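Local coordinates for protein putative arsenate reductase (Streptococcus mutans UA159, PDB 3FZ4) that probably acts as a thioredoxin-fold oxidoreductase of the ArsC family and may reduce arsenate to arsenite, at residues Gly53-Leu56 / Lys57-Phe60; Gln78-Leu81 / Asp82-Ala85; Ile106-Gly110 / Tyr111-Tyr115. The protein carries 1 engineered substitution. All blocks are in the same frame, centred on the assembly; numbering follows the deposited sequence.

Interaction 1. Residues Gly53-Leu56 / Lys57-Phe60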
loop_
_atom_site.group_PDB
_atom_site.type_symbol
_atom_site.label_atom_id
_atom_site.label_comp_id
_atom_site.label_asym_id
_atom_site.label_seq_id
_atom_site.Cartn_x
_atom_site.Cartn_y
_atom_site.Cartn_z
ATOM N N GLY A 53 6.799 -6.105 10.240
ATOM C CA GLY A 53 6.734 -7.540 10.437
ATOM C C GLY A 53 6.066 -8.280 9.295
ATOM O O GLY A 53 5.922 -9.496 9.346
ATOM N N LEU A 54 5.659 -7.562 8.249
ATOM C CA LEU A 54 4.960 -8.172 7.116
ATOM C C LEU A 54 5.977 -8.596 6.084
ATOM O O LEU A 54 6.963 -7.876 5.853
ATOM C CB LEU A 54 3.937 -7.190 6.529
ATOM C CG LEU A 54 2.886 -6.654 7.518
ATOM C CD1 LEU A 54 2.084 -5.520 6.897
ATOM C CD2 LEU A 54 1.978 -7.772 8.044
ATOM N N GLU A 55 5.763 -9.747 5.452
ATOM C CA GLU A 55 6.691 -10.249 4.438
ATOM C C GLU A 55 6.707 -9.325 3.209
ATOM O O GLU A 55 5.693 -8.690 2.864
ATOM C CB GLU A 55 6.365 -11.698 4.047
ATOM C CG GLU A 55 5.239 -11.901 3.037
ATOM C CD GLU A 55 4.946 -13.386 2.744
ATOM O OE1 GLU A 55 5.240 -13.869 1.625
ATOM O OE2 GLU A 55 4.428 -14.082 3.641
ATOM N N LEU A 56 7.847 -9.259 2.541
ATOM C CA LEU A 56 8.068 -8.346 1.435
ATOM C C LEU A 56 7.010 -8.444 0.352
ATOM O O LEU A 56 6.530 -7.431 -0.153
ATOM C CB LEU A 56 9.468 -8.573 0.831
ATOM C CG LEU A 56 9.867 -7.697 -0.356
ATOM C CD1 LEU A 56 9.819 -6.220 0.048
ATOM C CD2 LEU A 56 11.282 -8.066 -0.844
ATOM N N LYS A 57 6.620 -9.663 -0.007
ATOM C CA LYS A 57 5.706 -9.840 -1.109
ATOM C C LYS A 57 4.327 -9.216 -0.836
ATOM O O LYS A 57 3.608 -8.852 -1.764
ATOM C CB LYS A 57 5.591 -11.330 -1.391
ATOM C CG LYS A 57 4.886 -11.620 -2.656
ATOM C CD LYS A 57 4.585 -13.101 -2.770
ATOM C CE LYS A 57 4.075 -13.423 -4.144
ATOM N NZ LYS A 57 3.416 -14.755 -4.183
ATOM N N LYS A 58 3.980 -9.070 0.449
ATOM C CA LYS A 58 2.701 -8.480 0.821
ATOM C C LYS A 58 2.563 -7.016 0.383
ATOM O O LYS A 58 1.456 -6.486 0.301
ATOM C CB LYS A 58 2.433 -8.604 2.316
ATOM C CG LYS A 58 2.072 -10.018 2.704
ATOM C CD LYS A 58 1.892 -10.191 4.200
ATOM C CE LYS A 58 1.056 -11.443 4.513
ATOM N NZ LYS A 58 1.144 -12.514 3.454
ATOM N N PHE A 59 3.691 -6.355 0.127
ATOM C CA PHE A 59 3.667 -4.986 -0.329
ATOM C C PHE A 59 3.548 -4.810 -1.827
ATOM O O PHE A 59 3.406 -3.678 -2.290
ATOM C CB PHE A 59 4.932 -4.268 0.155
ATOM C CG PHE A 59 4.943 -4.036 1.652
ATOM C CD1 PHE A 59 4.456 -2.843 2.191
ATOM C CD2 PHE A 59 5.444 -5.030 2.513
ATOM C CE1 PHE A 59 4.450 -2.643 3.555
ATOM C CE2 PHE A 59 5.446 -4.824 3.880
ATOM C CZ PHE A 59 4.958 -3.641 4.398
ATOM N N PHE A 60 3.634 -5.896 -2.586
ATOM C CA PHE A 60 3.591 -5.811 -4.026
ATOM C C PHE A 60 2.251 -6.163 -4.622
ATOM O O PHE A 60 1.517 -7.044 -4.130
ATOM C CB PHE A 60 4.623 -6.751 -4.649
ATOM C CG PHE A 60 6.035 -6.231 -4.543
ATOM C CD1 PHE A 60 6.761 -6.385 -3.347
ATOM C CD2 PHE A 60 6.621 -5.566 -5.622
ATOM C CE1 PHE A 60 8.068 -5.874 -3.238
ATOM C CE2 PHE A 60 7.920 -5.054 -5.523
ATOM C CZ PHE A 60 8.644 -5.223 -4.337
#

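Interaction 2. Residues Gln78-Leu81 / Asp82-Ala85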
loop_
_atom_site.group_PDB
_atom_site.type_symbol
_atom_site.label_atom_id
_atom_site.label_comp_id
_atom_site.label_asym_id
_atom_site.label_seq_id
_atom_site.Cartn_x
_atom_site.Cartn_y
_atom_site.Cartn_z
ATOM N N GLN A 78 15.719 -12.021 -4.114
ATOM C CA GLN A 78 17.072 -11.490 -4.217
ATOM C C GLN A 78 17.192 -10.039 -3.773
ATOM O O GLN A 78 18.301 -9.554 -3.586
ATOM C CB GLN A 78 17.620 -11.669 -5.638
ATOM C CG GLN A 78 17.601 -13.131 -6.097
ATOM C CD GLN A 78 17.995 -13.287 -7.541
ATOM O OE1 GLN A 78 17.214 -12.982 -8.456
ATOM N NE2 GLN A 78 19.220 -13.763 -7.764
ATOM N N LEU A 79 16.064 -9.349 -3.599
ATOM C CA LEU A 79 16.096 -7.905 -3.363
ATOM C C LEU A 79 16.415 -7.609 -1.928
ATOM O O LEU A 79 15.835 -8.205 -1.050
ATOM C CB LEU A 79 14.737 -7.264 -3.664
ATOM C CG LEU A 79 14.172 -7.297 -5.075
ATOM C CD1 LEU A 79 12.736 -6.771 -5.049
ATOM C CD2 LEU A 79 15.011 -6.508 -6.040
ATOM N N SER A 80 17.283 -6.633 -1.687
ATOM C CA SER A 80 17.394 -6.074 -0.359
ATOM C C SER A 80 16.166 -5.190 -0.104
ATOM O O SER A 80 15.448 -4.809 -1.039
ATOM C CB SER A 80 18.655 -5.228 -0.234
ATOM O OG SER A 80 18.542 -4.096 -1.062
ATOM N N LEU A 81 15.944 -4.844 1.156
ATOM C CA LEU A 81 14.831 -3.973 1.454
ATOM C C LEU A 81 15.053 -2.542 0.891
ATOM O O LEU A 81 14.094 -1.904 0.422
ATOM C CB LEU A 81 14.515 -3.973 2.939
ATOM C CG LEU A 81 14.011 -5.302 3.530
ATOM C CD1 LEU A 81 13.603 -5.090 4.964
ATOM C CD2 LEU A 81 12.863 -5.952 2.742
ATOM N N ASP A 82 16.298 -2.042 0.860
ATOM C CA ASP A 82 16.545 -0.765 0.161
ATOM C C ASP A 82 16.179 -0.864 -1.329
ATOM O O ASP A 82 15.543 0.036 -1.874
ATOM C CB ASP A 82 18.007 -0.333 0.335
ATOM C CG ASP A 82 18.346 0.939 -0.440
ATOM O OD1 ASP A 82 17.861 2.010 -0.045
ATOM O OD2 ASP A 82 19.085 0.847 -1.447
ATOM N N GLU A 83 16.587 -1.960 -1.982
ATOM C CA GLU A 83 16.282 -2.187 -3.396
ATOM C C GLU A 83 14.756 -2.265 -3.583
ATOM O O GLU A 83 14.214 -1.653 -4.505
ATOM C CB GLU A 83 16.959 -3.485 -3.868
ATOM C CG GLU A 83 18.483 -3.334 -3.971
ATOM C CD GLU A 83 19.246 -4.662 -4.111
ATOM O OE1 GLU A 83 18.642 -5.759 -4.082
ATOM O OE2 GLU A 83 20.493 -4.599 -4.268
ATOM N N ALA A 84 14.071 -3.019 -2.721
ATOM C CA ALA A 84 12.620 -3.196 -2.842
ATOM C C ALA A 84 11.911 -1.857 -2.617
ATOM O O ALA A 84 10.976 -1.515 -3.350
ATOM C CB ALA A 84 12.157 -4.206 -1.863
ATOM N N ALA A 85 12.349 -1.086 -1.614
ATOM C CA ALA A 85 11.698 0.202 -1.343
ATOM C C ALA A 85 11.850 1.156 -2.529
ATOM O O ALA A 85 10.915 1.879 -2.861
ATOM C CB ALA A 85 12.283 0.838 -0.104
#

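Interaction 3. Residues Ile106-Gly110 / Tyr111-Tyr115. With NA (sodium ion), chain B; FMT (formic acid), chain F.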
loop_
_atom_site.group_PDB
_atom_site.type_symbol
_atom_site.label_atom_id
_atom_site.label_comp_id
_atom_site.label_asym_id
_atom_site.label_seq_id
_atom_site.Cartn_x
_atom_site.Cartn_y
_atom_site.Cartn_z
ATOM N N ILE A 106 2.278 1.874 8.527
ATOM C CA ILE A 106 1.353 1.049 7.766
ATOM C C ILE A 106 0.468 0.313 8.767
ATOM O O ILE A 106 0.982 -0.331 9.715
ATOM C CB ILE A 106 2.108 0.061 6.784
ATOM C CG1 ILE A 106 1.105 -0.696 5.912
ATOM C CG2 ILE A 106 3.062 -0.882 7.511
ATOM C CD1 ILE A 106 0.359 0.190 4.906
ATOM N N VAL A 107 -0.856 0.392 8.575
ATOM C CA VAL A 107 -1.768 -0.350 9.464
ATOM C C VAL A 107 -2.612 -1.384 8.770
ATOM O O VAL A 107 -3.091 -2.296 9.432
ATOM C CB VAL A 107 -2.682 0.529 10.365
ATOM C CG1 VAL A 107 -1.828 1.391 11.278
ATOM C CG2 VAL A 107 -3.647 1.385 9.562
ATOM N N GLN A 108 -2.803 -1.266 7.455
ATOM C CA GLN A 108 -3.467 -2.336 6.724
ATOM C C GLN A 108 -3.085 -2.292 5.263
ATOM O O GLN A 108 -3.180 -1.222 4.637
ATOM C CB GLN A 108 -4.992 -2.315 6.859
ATOM C CG GLN A 108 -5.635 -3.589 6.277
ATOM C CD GLN A 108 -7.075 -3.749 6.667
ATOM O OE1 GLN A 108 -7.456 -3.421 7.791
ATOM N NE2 GLN A 108 -7.880 -4.275 5.767
ATOM N N ILE A 109 -2.663 -3.438 4.718
ATOM C CA ILE A 109 -2.414 -3.570 3.277
ATOM C C ILE A 109 -3.571 -4.350 2.661
ATOM O O ILE A 109 -3.955 -5.399 3.182
ATOM C CB ILE A 109 -1.087 -4.360 2.989
ATOM C CG1 ILE A 109 0.138 -3.740 3.666
ATOM C CG2 ILE A 109 -0.861 -4.482 1.496
ATOM C CD1 ILE A 109 1.392 -4.647 3.568
ATOM N N GLY A 110 -4.109 -3.880 1.535
ATOM C CA GLY A 110 -5.231 -4.546 0.884
ATOM C C GLY A 110 -6.519 -4.429 1.696
ATOM O O GLY A 110 -6.635 -3.621 2.648
ATOM N N TYR A 111 -7.502 -5.237 1.349
ATOM C CA TYR A 111 -8.817 -5.103 1.963
ATOM C C TYR A 111 -9.437 -6.493 2.172
ATOM O O TYR A 111 -10.511 -6.808 1.677
ATOM C CB TYR A 111 -9.709 -4.158 1.132
ATOM C CG TYR A 111 -10.925 -3.692 1.880
ATOM C CD1 TYR A 111 -10.818 -2.964 3.046
ATOM C CD2 TYR A 111 -12.195 -3.987 1.408
ATOM C CE1 TYR A 111 -11.970 -2.534 3.743
ATOM C CE2 TYR A 111 -13.316 -3.552 2.075
ATOM C CZ TYR A 111 -13.199 -2.846 3.252
ATOM O OH TYR A 111 -14.340 -2.425 3.890
ATOM N N ARG A 112 -8.714 -7.336 2.896
ATOM C CA ARG A 112 -9.195 -8.690 3.209
ATOM C C ARG A 112 -10.122 -8.716 4.389
ATOM O O ARG A 112 -10.895 -9.666 4.535
ATOM C CB ARG A 112 -8.030 -9.623 3.525
ATOM C CG ARG A 112 -7.098 -9.764 2.395
ATOM C CD ARG A 112 -6.072 -10.854 2.646
ATOM N NE ARG A 112 -6.517 -12.241 2.304
ATOM C CZ ARG A 112 -6.896 -13.156 3.207
ATOM N NH1 ARG A 112 -6.866 -12.884 4.511
ATOM N NH2 ARG A 112 -7.252 -14.370 2.821
ATOM N N THR A 113 -10.043 -7.690 5.239
ATOM C CA THR A 113 -10.827 -7.583 6.462
ATOM C C THR A 113 -11.307 -6.134 6.562
ATOM O O THR A 113 -10.659 -5.221 6.053
ATOM C CB THR A 113 -10.007 -7.946 7.725
ATOM O OG1 THR A 113 -8.821 -7.150 7.730
ATOM C CG2 THR A 113 -9.613 -9.419 7.726
ATOM N N ALA A 114 -12.429 -5.911 7.229
ATOM C CA ALA A 114 -13.025 -4.564 7.374
ATOM C C ALA A 114 -12.133 -3.660 8.224
ATOM O O ALA A 114 -11.572 -4.095 9.243
ATOM C CB ALA A 114 -14.385 -4.711 8.032
ATOM N N TYR A 115 -12.034 -2.388 7.835
ATOM C CA TYR A 115 -11.238 -1.431 8.585
ATOM C C TYR A 115 -11.752 -1.248 10.009
ATOM O O TYR A 115 -10.978 -0.902 10.910
ATOM C CB TYR A 115 -11.239 -0.083 7.878
ATOM C CG TYR A 115 -10.383 0.009 6.643
ATOM C CD1 TYR A 115 -9.282 -0.841 6.440
ATOM C CD2 TYR A 115 -10.666 0.984 5.691
ATOM C CE1 TYR A 115 -8.488 -0.696 5.318
ATOM C CE2 TYR A 115 -9.836 1.157 4.608
ATOM C CZ TYR A 115 -8.754 0.318 4.421
ATOM O OH TYR A 115 -7.968 0.532 3.312
HETATM NA NA NA B . -5.796 -1.057 3.261
HETATM C C FMT F . 5.986 1.009 10.428
HETATM O O1 FMT F . 4.979 1.068 9.702
HETATM O O2 FMT F . 6.985 1.755 10.344
HETATM O O HOH W 1 -6.358 -6.518 4.177
HETATM O O HOH W 2 -9.026 -4.983 9.327
#

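Interaction 1. Residues Gly53-Leu56 / Lys57-Phe60
F59 reaches back to L54 and L56 around a 3-10 turn, a compact example of how a short turn can direct its phenylalanines toward the body of a protein. The turn belongs to the helical region of this ArsC-family fold and follows helix 42-51 in the chain. Its i+3 pattern rests on backbone bonds from K58 N to E55 O and from F59 N to L56 O, and F60 N continues the series to K57 O.

The F59 side chain can be traced outward from the backbone. F59 CB lies 3.6 Å from L56 O. CG stands anti to the carbonyl carbon (chi1 -70°), a setting that lays one side of the ring along the preceding turn. On that side F59 CD2 comes to 3.7 Å from E55 O, while L56 O meets the ring at its edge and in its plane. One atom further, F59 CE2 approaches L54 CB at 3.9 Å, obliquely to the ring, with L54 O at the edge. The opposite side of the ring turns to strand 105-109, where CE1 packs on I109, and W48 and L49 of helix 42-51 add further contacts.

On the outer surface, E55 and K58 cross at about a right angle. Their aliphatic parts meet at 3.7 Å between E55 CG and K58 CG; the charged ends form just a long salt bridge, and E55 has a second conformer, which makes that pairing a loose one.

L56 faces helix 81-90, and L56 CD1 packs against F60 CE1 at 3.7 Å. The oxygen of L56 is shared: besides receiving F59 N, it sits at the F60 ring edge, in the ring plane, 3.4 Å from F60 CD1.

Interaction 2. Residues Gln78-Leu81 / Asp82-Ala85
Two side-chain torsions bring S80 and E83 together. In S80, OG is placed between the backbone N and the carbonyl carbon (chi1 66°), which points it at the start of the helix; in E83, CG lies beside the backbone N (chi1 -71°) and the extended chain beyond it runs back toward the residue before the first turn. The exchange is reciprocal. E83 N donates to S80 OG at 3.0 Å, and S80 N returns a nearly straight bond to E83 OE1 at 2.9 Å, meeting the oxygen from well above the carboxylate plane. Packing between the partners is close, with S80 OG only 3.0 Å from E83 CG. The carboxylate is thereby fixed beside the helix start, where the helix dipole would probably favour its negative charge.

Regular helical bonding begins at once: A84 N donates to S80 O at 2.8 Å and A85 N to L81 O at 2.8 Å. On the apolar side, L79 CD1 rests 4.1 Å from A84 CB, joining the residue before the cap to the fourth residue of the helix, the two positions of a hydrophobic staple. L81 touches R46 and E50 of helix 42-51, and A84 packs on L49 of the same helix.

Together the serine and the glutamate form a capping box, with S80 as N-cap of helix 81-90.

Interaction 3. Residues Ile106-Gly110 / Tyr111-Tyr115
Q108 and Y115 cross obliquely, the amide of one turned 73° from the ring of the other. Q108 CD lies at the ring edge, in its plane, and Q108 OE1 is 3.4 Å from Y115 CD1. Y111 takes a ring face instead, its CE1 standing over the centre of the Y115 ring. The hydroxyl of Y111 is held by E22 of helix 14-26, which also accepts from Y115 N.

With CG anti to the backbone N (chi1 -170°) and the chain extended beyond, Q108 carries NE2 to the loop carbonyl T113 O at 2.9 Å, a bond close to the amide plane. One water joins Q108 OE1, T113 OG1 and A114 O; another accepts from R112 N and, weakly, from Q108 NE2, and donates to I109 O. Both ends of the amide are thus tied to the loop, which fixes its rotation.

The sodium ion, at the Y115 edge, is bound by Y115 OH at 2.7 Å, G110 O at 2.8 Å and Q108 O at 3.0 Å. V107 and Q108 both face L100 in a classic beta bulge, and the sodium site is built just beyond it, where the edge strand leaves the sheet.

How the interactions relate
Along the chain the three contacts come in series, from the turn at 53-60, through the helix start at 78-85, to the strand exit at 106-115. Interaction 1 is the middle piece in space. Its centre is 11 Å from that of interaction 2, and L56 CD1 meets A84 CB at 3.6 Å. Interaction 3 is 13 Å away between centres, with L54 CD1 touching I109 CD1 at 3.5 Å. Interactions 2 and 3 do not touch, their centres being 23 Å apart on opposite sides of the chain's centre. The 53-60 segment therefore bridges helix 81-90 and edge strand 105-109, joining the helical region to the thioredoxin-like sheet.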